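PDB 4AWT: SYE1 from Shewanella oneidensis, which binds flavin mononucleotide and, like other members of the old yellow enzyme family, probably uses it to pass hydride from NAD(P)H to carbon-carbon double bonds. Local coordinates for residues 23-28 against 324-329; 43-48 against 84-89; 212-217 against 256-261. The protein carries 1 engineered substitution. All blocks are in the same frame, centred on the assembly; numbering follows the deposited sequence. Where two conformers were deposited one is given.

Interaction 1 (23-28 against 324-329); sequences PPLTRS and PFIANP. Engineered in segment 23-28: L25 (natural residue Met). With FMN (flavin mononucleotide), chain B; BOG (octyl beta-D-glucopyranoside), chain D.
One face of the R27 guanidinium takes the CG2 methyl of I326, 3.8 Å from NH1, the two side chains crossing at a slant; at the edge, in the plane of the group, a water binds NH1. The same water lies within hydrogen-bonding distance of I326 O and can bridge the two residues. Bends at chi2 (-54°) and chi3 (-57°) fold the R27 chain back and lay its flat end over the isoleucine. The rest of the guanidinium is tied down by the backbone carbonyls of G356, T348 and L349, which fixes its rotation.

L25, an engineered residue replacing the natural methionine, works both ways with its two methyls. CD1 packs 3.9 Å from I326 CG1, while CD2 stands over the dimethylbenzene end of the flavin, 3.6 Å from FMN C9. The octyl glucoside sugar sits across the opposite face of the flavin. From the same loop T26 OG1 donates to FMN O4 (2.7 Å), and FMN O2' of the ribityl chain donates to P24 O (2.7 Å). A valine in place of T26 would probably leave O4 without this hydroxyl donor and the pyrimidine end of the flavin less firmly positioned. On the helix side, N328 ND2 bonds P324 O (2.9 Å) in the carbonyl plane, closing the turn just past the helix end, and the F325 ring has P329 O at its edge.

The loop 23-28 follows the first barrel strand, 20-22, and the short helix 323-327 follows the last, 318-320. Beside them, P24 and T26 touch Q100 and W102 of strand 96-102, F325 packs on I20 and M22 of strand 20-22, and P324 and F325 lean on L331 of helix 331-337.

Interaction 2 (43-48 against 84-89); sequences IYYAQR and RIVTEA
Y45 and V86 make the closest side-chain contact between the two helices, on its buried side. The CG1 methyl of V86 comes to 3.6 Å from Y45 CD2, oblique to the ring, and lies 4.1 Å from Y45 CG. CG1 stands anti to the V86 backbone N (chi1 173°), which turns this branch to the tyrosine. Another aromatic holds the ring from within its own helix: Y44 CD2 sits 3.8 Å above the ring plane, over its centre. The phenol end runs inward to a hydrogen bond with E57, and I54 and S56 of strand 53-60 pack on the side chain, so Y45 is buried along its length.

One residue on in helix 39-46, and about a turn on in helix 77-92, A46 meets A89 on the side nearer solvent. A46 CB touches both CB and the carbonyl O of A89, each at 4.0 Å, and these small residues let the backbones come closest here, 5.6 Å between their CA atoms. Both are partly exposed, and a polyether molecule, probably from the crystallisation liquor, lies near A46. On the solvent side of helix 77-92, R84 NE holds E88 OE2 in a salt bridge of 2.8 Å. The carboxylate oxygen is met on its anti side, 28° out of the carboxylate plane, while the partner lies in the guanidinium plane. At the other flank R48 NH1 bonds Y44 O (2.9 Å), with Y44 CD1 against one face of its guanidinium; this ties the R48 side chain back to the backbone of Y44.

A42, one turn earlier in helix 39-46, also touches V86 and A89 and extends the seam. Helix 39-46 follows strand 20-22 and helix 77-92 follows strand 53-60, so the pair is the first two outer helices of a TIM barrel, side by side over successive parallel strands.

Interaction 3 (212-217 against 256-261); sequences RFLDEV and AALLNK
D215 OD1 is held between a polar and an apolar neighbour: it is hydrogen-bonded to NE2 of H262, the residue just after helix 248-261, and it has L258 CD2 at 3.8 Å. The carboxylate of one helix thus bonds the residue that follows the other helix, while its own shaft lies across a leucine. D215 CG is anti to the backbone N (chi1 -172°), which carries the group out along the flank of its helix, and L258 CD1 packs on the aspartate's CB at 4.1 Å. Both side chains are partly exposed, so the polar bond sits at the outer margin of the contact.

Deeper in, L214 takes over. Its CD2 methyl rests against two leucines of the facing helix, 4.3 Å from the CD2 of L258 and of L259. These are apolar contacts between branch ends, comfortable rather than tight. L259 reaches the contact mainly by its far end, whereas L258 faces the other helix directly and meets both L214 and D215. The short helical segments run nearly parallel, at -19°, with axes 10.6 Å apart. That wide spacing fits an interface filled by leucine side chains.

L214 continues inward onto L180 of strand 177-181 and I188 of helix 187-192. F213 and V217 turn instead to helix 153-172, where F213 meets I156 and V159 and V217 meets Y163. Helix 212-225 lies on the outside of the barrel and, in the chain, between strands 177-181 and 230-234, with helix 153-172, which leads into strand 177-181, on one flank and helix 248-261, which follows strand 230-234, on another.

Overall arrangement
Interactions 1 and 2 adjoin, their centres 13 Å apart, and interaction 3 lies across the barrel, 28 and 31 Å from them between centres. R48 of interaction 2 joins the first two: its NE is 2.8 Å from F325 O and its NH2 3.0 Å from I326 O, both probable hydrogen bonds. E57 links them again, bonding R27 N through one oxygen and the Y45 hydroxyl through the other. Interaction 1 lines the flavin site itself, with interaction 2 behind it; the Y45 side chain stays about 8 Å from FMN. Interaction 3 belongs to the far wall, where the L214 side chain is about 13 Å from FMN.

Interaction 1 (23-28 against 324-329)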
loop_
_atom_site.group_PDB
_atom_site.type_symbol
_atom_site.label_atom_id
_atom_site.label_comp_id
_atom_site.label_asym_id
_atom_site.label_seq_id
_atom_site.Cartn_x
_atom_site.Cartn_y
_atom_site.Cartn_z
ATOM N N PRO A 23 -1.948 -2.108 7.896
ATOM C CA PRO A 23 -1.430 -1.907 6.537
ATOM C C PRO A 23 -2.588 -1.480 5.646
ATOM O O PRO A 23 -3.749 -1.528 6.035
ATOM C CB PRO A 23 -0.915 -3.306 6.187
ATOM C CG PRO A 23 -1.928 -4.224 6.835
ATOM C CD PRO A 23 -2.289 -3.531 8.158
ATOM N N PRO A 24 -2.249 -1.091 4.405
ATOM C CA PRO A 24 -3.276 -0.663 3.453
ATOM C C PRO A 24 -4.275 -1.766 3.185
ATOM O O PRO A 24 -3.912 -2.891 2.855
ATOM C CB PRO A 24 -2.474 -0.355 2.190
ATOM C CG PRO A 24 -1.179 0.100 2.717
ATOM C CD PRO A 24 -0.914 -0.908 3.839
ATOM N N LEU A 25 -5.582 -1.420 3.252
ATOM C CA LEU A 25 -6.650 -2.377 3.012
ATOM C C LEU A 25 -7.749 -1.697 2.215
ATOM O O LEU A 25 -8.623 -1.018 2.778
ATOM C CB LEU A 25 -7.216 -2.939 4.329
ATOM C CG LEU A 25 -6.203 -3.675 5.203
ATOM C CD1 LEU A 25 -6.672 -3.661 6.654
ATOM C CD2 LEU A 25 -5.978 -5.107 4.695
ATOM N N THR A 26 -7.750 -1.878 0.917
ATOM C CA THR A 26 -8.832 -1.407 0.038
ATOM C C THR A 26 -10.153 -1.950 0.522
ATOM O O THR A 26 -10.332 -3.165 0.629
ATOM C CB THR A 26 -8.563 -1.908 -1.392
ATOM O OG1 THR A 26 -7.450 -1.212 -1.965
ATOM C CG2 THR A 26 -9.731 -1.719 -2.325
ATOM N N ARG A 27 -11.098 -1.038 0.749
ATOM C CA ARG A 27 -12.454 -1.396 1.167
ATOM C C ARG A 27 -13.504 -0.960 0.148
ATOM O O ARG A 27 -14.686 -1.344 0.283
ATOM C CB ARG A 27 -12.799 -0.883 2.556
ATOM C CG ARG A 27 -11.773 -1.228 3.621
ATOM C CD ARG A 27 -11.436 -2.730 3.713
ATOM N NE ARG A 27 -12.650 -3.524 3.967
ATOM C CZ ARG A 27 -13.235 -3.644 5.149
ATOM N NH1 ARG A 27 -12.672 -3.179 6.235
ATOM N NH2 ARG A 27 -14.398 -4.302 5.231
ATOM N N SER A 28 -13.138 -0.149 -0.826
ATOM C CA SER A 28 -14.053 0.247 -1.885
ATOM C C SER A 28 -15.370 0.809 -1.320
ATOM O O SER A 28 -16.455 0.419 -1.756
ATOM C CB SER A 28 -14.250 -0.864 -2.892
ATOM O OG SER A 28 -13.048 -1.082 -3.596
ATOM N N PRO A 324 -6.555 -9.502 10.028
ATOM C CA PRO A 324 -7.033 -9.416 11.412
ATOM C C PRO A 324 -7.529 -8.027 11.802
ATOM O O PRO A 324 -8.413 -7.913 12.637
ATOM C CB PRO A 324 -5.807 -9.815 12.240
ATOM C CG PRO A 324 -5.051 -10.768 11.305
ATOM C CD PRO A 324 -5.197 -10.102 9.942
ATOM N N PHE A 325 -6.961 -6.957 11.223
ATOM C CA PHE A 325 -7.459 -5.620 11.551
ATOM C C PHE A 325 -8.829 -5.332 10.972
ATOM O O PHE A 325 -9.544 -4.492 11.474
ATOM C CB PHE A 325 -6.452 -4.537 11.118
ATOM C CG PHE A 325 -5.831 -3.780 12.262
ATOM C CD1 PHE A 325 -6.621 -3.216 13.242
ATOM C CD2 PHE A 325 -4.457 -3.659 12.354
ATOM C CE1 PHE A 325 -6.072 -2.499 14.279
ATOM C CE2 PHE A 325 -3.889 -2.928 13.396
ATOM C CZ PHE A 325 -4.709 -2.353 14.355
ATOM N N ILE A 326 -9.224 -6.027 9.908
ATOM C CA ILE A 326 -10.561 -5.785 9.396
ATOM C C ILE A 326 -11.596 -6.147 10.447
ATOM O O ILE A 326 -12.524 -5.389 10.679
ATOM C CB ILE A 326 -10.732 -6.582 8.107
ATOM C CG1 ILE A 326 -9.799 -5.978 7.053
ATOM C CG2 ILE A 326 -12.181 -6.677 7.647
ATOM C CD1 ILE A 326 -9.827 -6.810 5.773
ATOM N N ALA A 327 -11.422 -7.303 11.078
ATOM C CA ALA A 327 -12.420 -7.847 11.969
ATOM C C ALA A 327 -12.208 -7.515 13.446
ATOM O O ALA A 327 -13.075 -7.810 14.252
ATOM C CB ALA A 327 -12.495 -9.360 11.802
ATOM N N ASN A 328 -11.084 -6.921 13.790
ATOM C CA ASN A 328 -10.717 -6.681 15.178
ATOM C C ASN A 328 -10.255 -5.238 15.292
ATOM O O ASN A 328 -9.090 -4.928 15.117
ATOM C CB ASN A 328 -9.604 -7.621 15.643
ATOM C CG ASN A 328 -10.065 -9.069 15.568
ATOM O OD1 ASN A 328 -10.703 -9.561 16.493
ATOM N ND2 ASN A 328 -9.768 -9.704 14.442
ATOM N N PRO A 329 -11.194 -4.298 15.557
ATOM C CA PRO A 329 -10.782 -2.899 15.625
ATOM C C PRO A 329 -9.755 -2.647 16.714
ATOM O O PRO A 329 -8.896 -1.782 16.598
ATOM C CB PRO A 329 -12.094 -2.143 15.852
ATOM C CG PRO A 329 -13.019 -3.167 16.486
ATOM C CD PRO A 329 -12.649 -4.462 15.791
HETATM N N1 FMN B . -2.163 -3.853 0.041
HETATM C C2 FMN B . -1.815 -2.649 -0.395
HETATM O O2 FMN B . -0.608 -2.296 -0.486
HETATM N N3 FMN B . -2.789 -1.732 -0.765
HETATM C C4 FMN B . -4.145 -2.008 -0.705
HETATM O O4 FMN B . -4.962 -1.084 -0.959
HETATM C C4A FMN B . -4.488 -3.311 -0.352
HETATM N N5 FMN B . -5.823 -3.713 -0.354
HETATM C C5A FMN B . -6.157 -4.867 0.405
HETATM C C6 FMN B . -7.474 -5.158 0.660
HETATM C C7 FMN B . -7.853 -6.281 1.435
HETATM C C7M FMN B . -9.313 -6.463 1.776
HETATM C C8 FMN B . -6.873 -7.111 1.888
HETATM C C8M FMN B . -7.187 -8.316 2.751
HETATM C C9 FMN B . -5.517 -6.830 1.620
HETATM C C9A FMN B . -5.143 -5.702 0.887
HETATM N N10 FMN B . -3.786 -5.383 0.670
HETATM C C10 FMN B . -3.464 -4.161 0.110
HETATM C "C1'" FMN B . -2.745 -6.243 1.239
HETATM C "C2'" FMN B . -2.561 -6.060 2.756
HETATM O "O2'" FMN B . -1.988 -4.796 3.044
HETATM C "C3'" FMN B . -1.633 -7.097 3.359
HETATM O "O3'" FMN B . -0.300 -6.954 2.892
HETATM C "C4'" FMN B . -2.076 -8.558 3.161
HETATM O "O4'" FMN B . -3.462 -8.727 3.415
HETATM C "C5'" FMN B . -1.225 -9.534 3.950
HETATM O "O5'" FMN B . -1.341 -9.308 5.365
HETATM P P FMN B . -2.332 -10.234 6.242
HETATM O O1P FMN B . -3.735 -9.895 5.802
HETATM O O2P FMN B . -1.978 -11.676 5.954
HETATM O O3P FMN B . -2.035 -9.802 7.656
HETATM C C1 BOG D . -7.529 -7.088 -4.328
HETATM O O1 BOG D . -8.483 -8.060 -3.998
HETATM C C2 BOG D . -7.788 -5.781 -3.647
HETATM O O2 BOG D . -8.996 -5.196 -4.082
HETATM C C3 BOG D . -6.683 -4.747 -3.918
HETATM O O3 BOG D . -6.841 -3.632 -3.085
HETATM C C4 BOG D . -5.341 -5.388 -3.537
HETATM O O4 BOG D . -4.322 -4.499 -3.848
HETATM C C5 BOG D . -5.133 -6.736 -4.216
HETATM O O5 BOG D . -6.226 -7.548 -3.835
HETATM C C6 BOG D . -3.835 -7.384 -3.805
HETATM O O6 BOG D . -3.737 -8.568 -4.577
HETATM C "C1'" BOG D . -8.657 -9.069 -4.964
HETATM C "C2'" BOG D . -9.814 -10.028 -4.697
HETATM C "C3'" BOG D . -9.869 -10.548 -3.293
HETATM C "C4'" BOG D . -10.698 -11.779 -2.943
HETATM C "C5'" BOG D . -11.734 -11.358 -1.896
HETATM C "C6'" BOG D . -13.143 -11.384 -2.492
HETATM C "C7'" BOG D . -14.168 -10.930 -1.437
HETATM C "C8'" BOG D . -15.507 -11.508 -1.880
HETATM O O HOH W 1 -13.753 -3.596 8.817
#

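Interaction 2 (43-48 against 84-89)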
loop_
_atom_site.group_PDB
_atom_site.type_symbol
_atom_site.label_atom_id
_atom_site.label_comp_id
_atom_site.label_asym_id
_atom_site.label_seq_id
_atom_site.Cartn_x
_atom_site.Cartn_y
_atom_site.Cartn_z
ATOM N N ILE A 43 -14.804 6.857 10.629
ATOM C CA ILE A 43 -15.108 6.038 11.811
ATOM C C ILE A 43 -14.287 4.770 11.802
ATOM O O ILE A 43 -13.706 4.385 12.818
ATOM C CB ILE A 43 -16.620 5.719 11.870
ATOM C CG1 ILE A 43 -17.477 6.972 11.928
ATOM C CG2 ILE A 43 -16.869 4.797 13.065
ATOM C CD1 ILE A 43 -18.961 6.694 11.886
ATOM N N TYR A 44 -14.270 4.089 10.663
ATOM C CA TYR A 44 -13.543 2.824 10.502
ATOM C C TYR A 44 -12.078 2.950 10.890
ATOM O O TYR A 44 -11.534 2.145 11.634
ATOM C CB TYR A 44 -13.696 2.408 9.068
ATOM C CG TYR A 44 -12.707 1.396 8.518
ATOM C CD1 TYR A 44 -12.757 0.059 8.867
ATOM C CD2 TYR A 44 -11.730 1.821 7.631
ATOM C CE1 TYR A 44 -11.861 -0.834 8.349
ATOM C CE2 TYR A 44 -10.842 0.925 7.062
ATOM C CZ TYR A 44 -10.914 -0.412 7.418
ATOM O OH TYR A 44 -10.107 -1.358 6.846
ATOM N N TYR A 45 -11.392 3.996 10.356
ATOM C CA TYR A 45 -10.000 4.164 10.679
ATOM C C TYR A 45 -9.814 4.564 12.140
ATOM O O TYR A 45 -8.915 4.076 12.823
ATOM C CB TYR A 45 -9.339 5.160 9.749
ATOM C CG TYR A 45 -9.037 4.655 8.363
ATOM C CD1 TYR A 45 -7.999 3.734 8.179
ATOM C CD2 TYR A 45 -9.717 5.090 7.248
ATOM C CE1 TYR A 45 -7.666 3.285 6.927
ATOM C CE2 TYR A 45 -9.383 4.642 5.979
ATOM C CZ TYR A 45 -8.353 3.739 5.807
ATOM O OH TYR A 45 -7.978 3.322 4.571
ATOM N N ALA A 46 -10.671 5.454 12.647
ATOM C CA ALA A 46 -10.544 5.882 14.039
ATOM C C ALA A 46 -10.742 4.729 15.008
ATOM O O ALA A 46 -10.102 4.698 16.054
ATOM C CB ALA A 46 -11.505 7.008 14.323
ATOM N N GLN A 47 -11.610 3.777 14.655
ATOM C CA GLN A 47 -11.798 2.576 15.469
ATOM C C GLN A 47 -10.534 1.767 15.625
ATOM O O GLN A 47 -10.440 0.970 16.559
ATOM C CB GLN A 47 -12.860 1.682 14.850
ATOM C CG GLN A 47 -14.297 2.158 15.011
ATOM C CD GLN A 47 -15.298 1.258 14.347
ATOM O OE1 GLN A 47 -16.552 1.387 14.670
ATOM N NE2 GLN A 47 -14.953 0.410 13.522
ATOM N N ARG A 48 -9.595 1.908 14.694
ATOM C CA ARG A 48 -8.380 1.097 14.609
ATOM C C ARG A 48 -7.130 1.871 15.012
ATOM O O ARG A 48 -6.016 1.398 14.845
ATOM C CB ARG A 48 -8.300 0.493 13.195
ATOM C CG ARG A 48 -9.372 -0.570 13.028
ATOM C CD ARG A 48 -9.771 -0.904 11.588
ATOM N NE ARG A 48 -10.783 -1.942 11.568
ATOM C CZ ARG A 48 -12.025 -1.763 11.965
ATOM N NH1 ARG A 48 -12.488 -0.572 12.207
ATOM N NH2 ARG A 48 -12.833 -2.817 12.122
ATOM N N ARG A 84 -9.312 14.568 4.835
ATOM C CA ARG A 84 -9.085 15.374 6.027
ATOM C C ARG A 84 -10.007 14.941 7.148
ATOM O O ARG A 84 -9.608 14.962 8.314
ATOM C CB ARG A 84 -9.336 16.864 5.687
ATOM C CG ARG A 84 -9.167 17.788 6.903
ATOM C CD ARG A 84 -7.733 17.838 7.401
ATOM N NE ARG A 84 -7.470 18.734 8.508
ATOM C CZ ARG A 84 -7.316 20.040 8.359
ATOM N NH1 ARG A 84 -7.406 20.617 7.173
ATOM N NH2 ARG A 84 -7.083 20.778 9.446
ATOM N N ILE A 85 -11.244 14.572 6.854
ATOM C CA ILE A 85 -12.087 14.137 7.975
ATOM C C ILE A 85 -11.528 12.851 8.564
ATOM O O ILE A 85 -11.540 12.678 9.779
ATOM C CB ILE A 85 -13.532 14.015 7.508
ATOM C CG1 ILE A 85 -14.092 15.345 7.002
ATOM C CG2 ILE A 85 -14.402 13.436 8.622
ATOM C CD1 ILE A 85 -15.378 15.100 6.259
ATOM N N VAL A 86 -11.021 11.943 7.722
ATOM C CA VAL A 86 -10.371 10.726 8.225
ATOM C C VAL A 86 -9.193 11.074 9.091
ATOM O O VAL A 86 -9.040 10.520 10.203
ATOM C CB VAL A 86 -9.972 9.820 7.059
ATOM C CG1 VAL A 86 -9.152 8.638 7.584
ATOM C CG2 VAL A 86 -11.153 9.346 6.267
ATOM N N THR A 87 -8.272 11.901 8.617
ATOM C CA THR A 87 -7.078 12.170 9.388
ATOM C C THR A 87 -7.412 12.913 10.665
ATOM O O THR A 87 -6.759 12.665 11.682
ATOM C CB THR A 87 -5.969 12.869 8.579
ATOM O OG1 THR A 87 -6.386 14.224 8.363
ATOM C CG2 THR A 87 -5.635 12.164 7.305
ATOM N N GLU A 88 -8.394 13.810 10.649
ATOM C CA GLU A 88 -8.824 14.455 11.883
ATOM C C GLU A 88 -9.308 13.429 12.902
ATOM O O GLU A 88 -8.995 13.508 14.092
ATOM C CB GLU A 88 -9.914 15.505 11.622
ATOM C CG GLU A 88 -9.404 16.746 10.949
ATOM C CD GLU A 88 -8.435 17.545 11.757
ATOM O OE1 GLU A 88 -8.721 17.724 12.985
ATOM O OE2 GLU A 88 -7.381 17.957 11.235
ATOM N N ALA A 89 -10.114 12.478 12.428
ATOM C CA ALA A 89 -10.653 11.479 13.342
ATOM C C ALA A 89 -9.551 10.621 13.941
ATOM O O ALA A 89 -9.522 10.334 15.142
ATOM C CB ALA A 89 -11.674 10.631 12.611
#

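Interaction 3 (212-217 against 256-261)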
loop_
_atom_site.group_PDB
_atom_site.type_symbol
_atom_site.label_atom_id
_atom_site.label_comp_id
_atom_site.label_asym_id
_atom_site.label_seq_id
_atom_site.Cartn_x
_atom_site.Cartn_y
_atom_site.Cartn_z
ATOM N N ARG A 212 14.859 2.569 -12.321
ATOM C CA ARG A 212 14.914 4.006 -12.598
ATOM C C ARG A 212 13.589 4.685 -12.311
ATOM O O ARG A 212 13.577 5.792 -11.746
ATOM C CB ARG A 212 15.358 4.229 -14.055
ATOM C CG ARG A 212 15.614 5.709 -14.324
ATOM C CD ARG A 212 16.050 5.907 -15.792
ATOM N NE ARG A 212 17.199 5.088 -16.152
ATOM C CZ ARG A 212 18.427 5.271 -15.813
ATOM N NH1 ARG A 212 18.781 6.342 -15.114
ATOM N NH2 ARG A 212 19.332 4.353 -16.198
ATOM N N PHE A 213 12.469 4.106 -12.714
ATOM C CA PHE A 213 11.181 4.748 -12.483
ATOM C C PHE A 213 10.936 4.891 -10.979
ATOM O O PHE A 213 10.561 5.957 -10.496
ATOM C CB PHE A 213 10.080 3.989 -13.184
ATOM C CG PHE A 213 8.740 4.669 -13.159
ATOM C CD1 PHE A 213 8.568 5.953 -13.604
ATOM C CD2 PHE A 213 7.624 3.979 -12.699
ATOM C CE1 PHE A 213 7.310 6.546 -13.599
ATOM C CE2 PHE A 213 6.374 4.574 -12.703
ATOM C CZ PHE A 213 6.216 5.840 -13.204
ATOM N N LEU A 214 11.195 3.819 -10.211
ATOM C CA LEU A 214 11.125 3.896 -8.758
ATOM C C LEU A 214 11.976 5.039 -8.237
ATOM O O LEU A 214 11.555 5.845 -7.397
ATOM C CB LEU A 214 11.582 2.572 -8.162
ATOM C CG LEU A 214 11.694 2.542 -6.642
ATOM C CD1 LEU A 214 10.345 2.673 -5.946
ATOM C CD2 LEU A 214 12.376 1.252 -6.193
ATOM N N ASP A 215 13.253 5.102 -8.695
ATOM C CA ASP A 215 14.159 6.114 -8.249
ATOM C C ASP A 215 13.606 7.518 -8.462
ATOM O O ASP A 215 13.655 8.383 -7.602
ATOM C CB ASP A 215 15.503 5.935 -8.969
ATOM C CG ASP A 215 16.584 6.827 -8.450
ATOM O OD1 ASP A 215 16.770 6.943 -7.256
ATOM O OD2 ASP A 215 17.401 7.230 -9.269
ATOM N N GLU A 216 13.103 7.752 -9.691
ATOM C CA GLU A 216 12.638 9.057 -10.057
ATOM C C GLU A 216 11.365 9.458 -9.342
ATOM O O GLU A 216 11.177 10.627 -8.954
ATOM C CB GLU A 216 12.460 9.130 -11.578
ATOM C CG GLU A 216 13.802 9.048 -12.299
ATOM C CD GLU A 216 13.722 9.042 -13.807
ATOM O OE1 GLU A 216 12.593 9.018 -14.334
ATOM O OE2 GLU A 216 14.763 9.017 -14.474
ATOM N N VAL A 217 10.442 8.501 -9.148
ATOM C CA VAL A 217 9.238 8.775 -8.377
ATOM C C VAL A 217 9.602 9.118 -6.938
ATOM O O VAL A 217 9.115 10.098 -6.385
ATOM C CB VAL A 217 8.243 7.608 -8.472
ATOM C CG1 VAL A 217 7.085 7.827 -7.489
ATOM C CG2 VAL A 217 7.703 7.423 -9.868
ATOM N N ALA A 256 16.306 -1.949 -2.119
ATOM C CA ALA A 256 16.404 -1.523 -0.739
ATOM C C ALA A 256 17.549 -0.554 -0.541
ATOM O O ALA A 256 17.436 0.461 0.162
ATOM C CB ALA A 256 16.539 -2.733 0.167
ATOM N N ALA A 257 18.727 -0.843 -1.157
ATOM C CA ALA A 257 19.850 0.050 -1.038
ATOM C C ALA A 257 19.603 1.395 -1.738
ATOM O O ALA A 257 20.024 2.447 -1.232
ATOM C CB ALA A 257 21.097 -0.606 -1.641
ATOM N N LEU A 258 18.905 1.376 -2.862
ATOM C CA LEU A 258 18.521 2.605 -3.545
ATOM C C LEU A 258 17.662 3.460 -2.647
ATOM O O LEU A 258 17.826 4.695 -2.515
ATOM C CB LEU A 258 17.808 2.188 -4.827
ATOM C CG LEU A 258 17.285 3.221 -5.807
ATOM C CD1 LEU A 258 17.169 2.656 -7.210
ATOM C CD2 LEU A 258 15.888 3.689 -5.415
ATOM N N LEU A 259 16.667 2.823 -2.025
ATOM C CA LEU A 259 15.765 3.553 -1.157
ATOM C C LEU A 259 16.460 4.072 0.094
ATOM O O LEU A 259 16.159 5.137 0.604
ATOM C CB LEU A 259 14.569 2.664 -0.849
ATOM C CG LEU A 259 13.704 2.323 -2.085
ATOM C CD1 LEU A 259 12.641 1.304 -1.680
ATOM C CD2 LEU A 259 13.070 3.570 -2.675
ATOM N N ASN A 260 17.446 3.286 0.576
ATOM C CA ASN A 260 18.274 3.728 1.679
ATOM C C ASN A 260 18.984 5.041 1.321
ATOM O O ASN A 260 19.112 5.930 2.161
ATOM C CB ASN A 260 19.264 2.650 2.025
ATOM C CG ASN A 260 19.930 2.918 3.343
ATOM O OD1 ASN A 260 19.232 2.879 4.383
ATOM N ND2 ASN A 260 21.201 3.215 3.367
ATOM N N LYS A 261 19.483 5.138 0.093
ATOM C CA LYS A 261 20.184 6.344 -0.388
ATOM C C LYS A 261 19.281 7.574 -0.305
ATOM O O LYS A 261 19.708 8.680 -0.010
ATOM C CB LYS A 261 20.638 6.208 -1.825
ATOM C CG LYS A 261 21.845 5.364 -2.104
ATOM C CD LYS A 261 22.526 5.501 -3.445
ATOM C CE LYS A 261 24.022 5.225 -3.292
ATOM N NZ LYS A 261 24.764 5.279 -4.601
#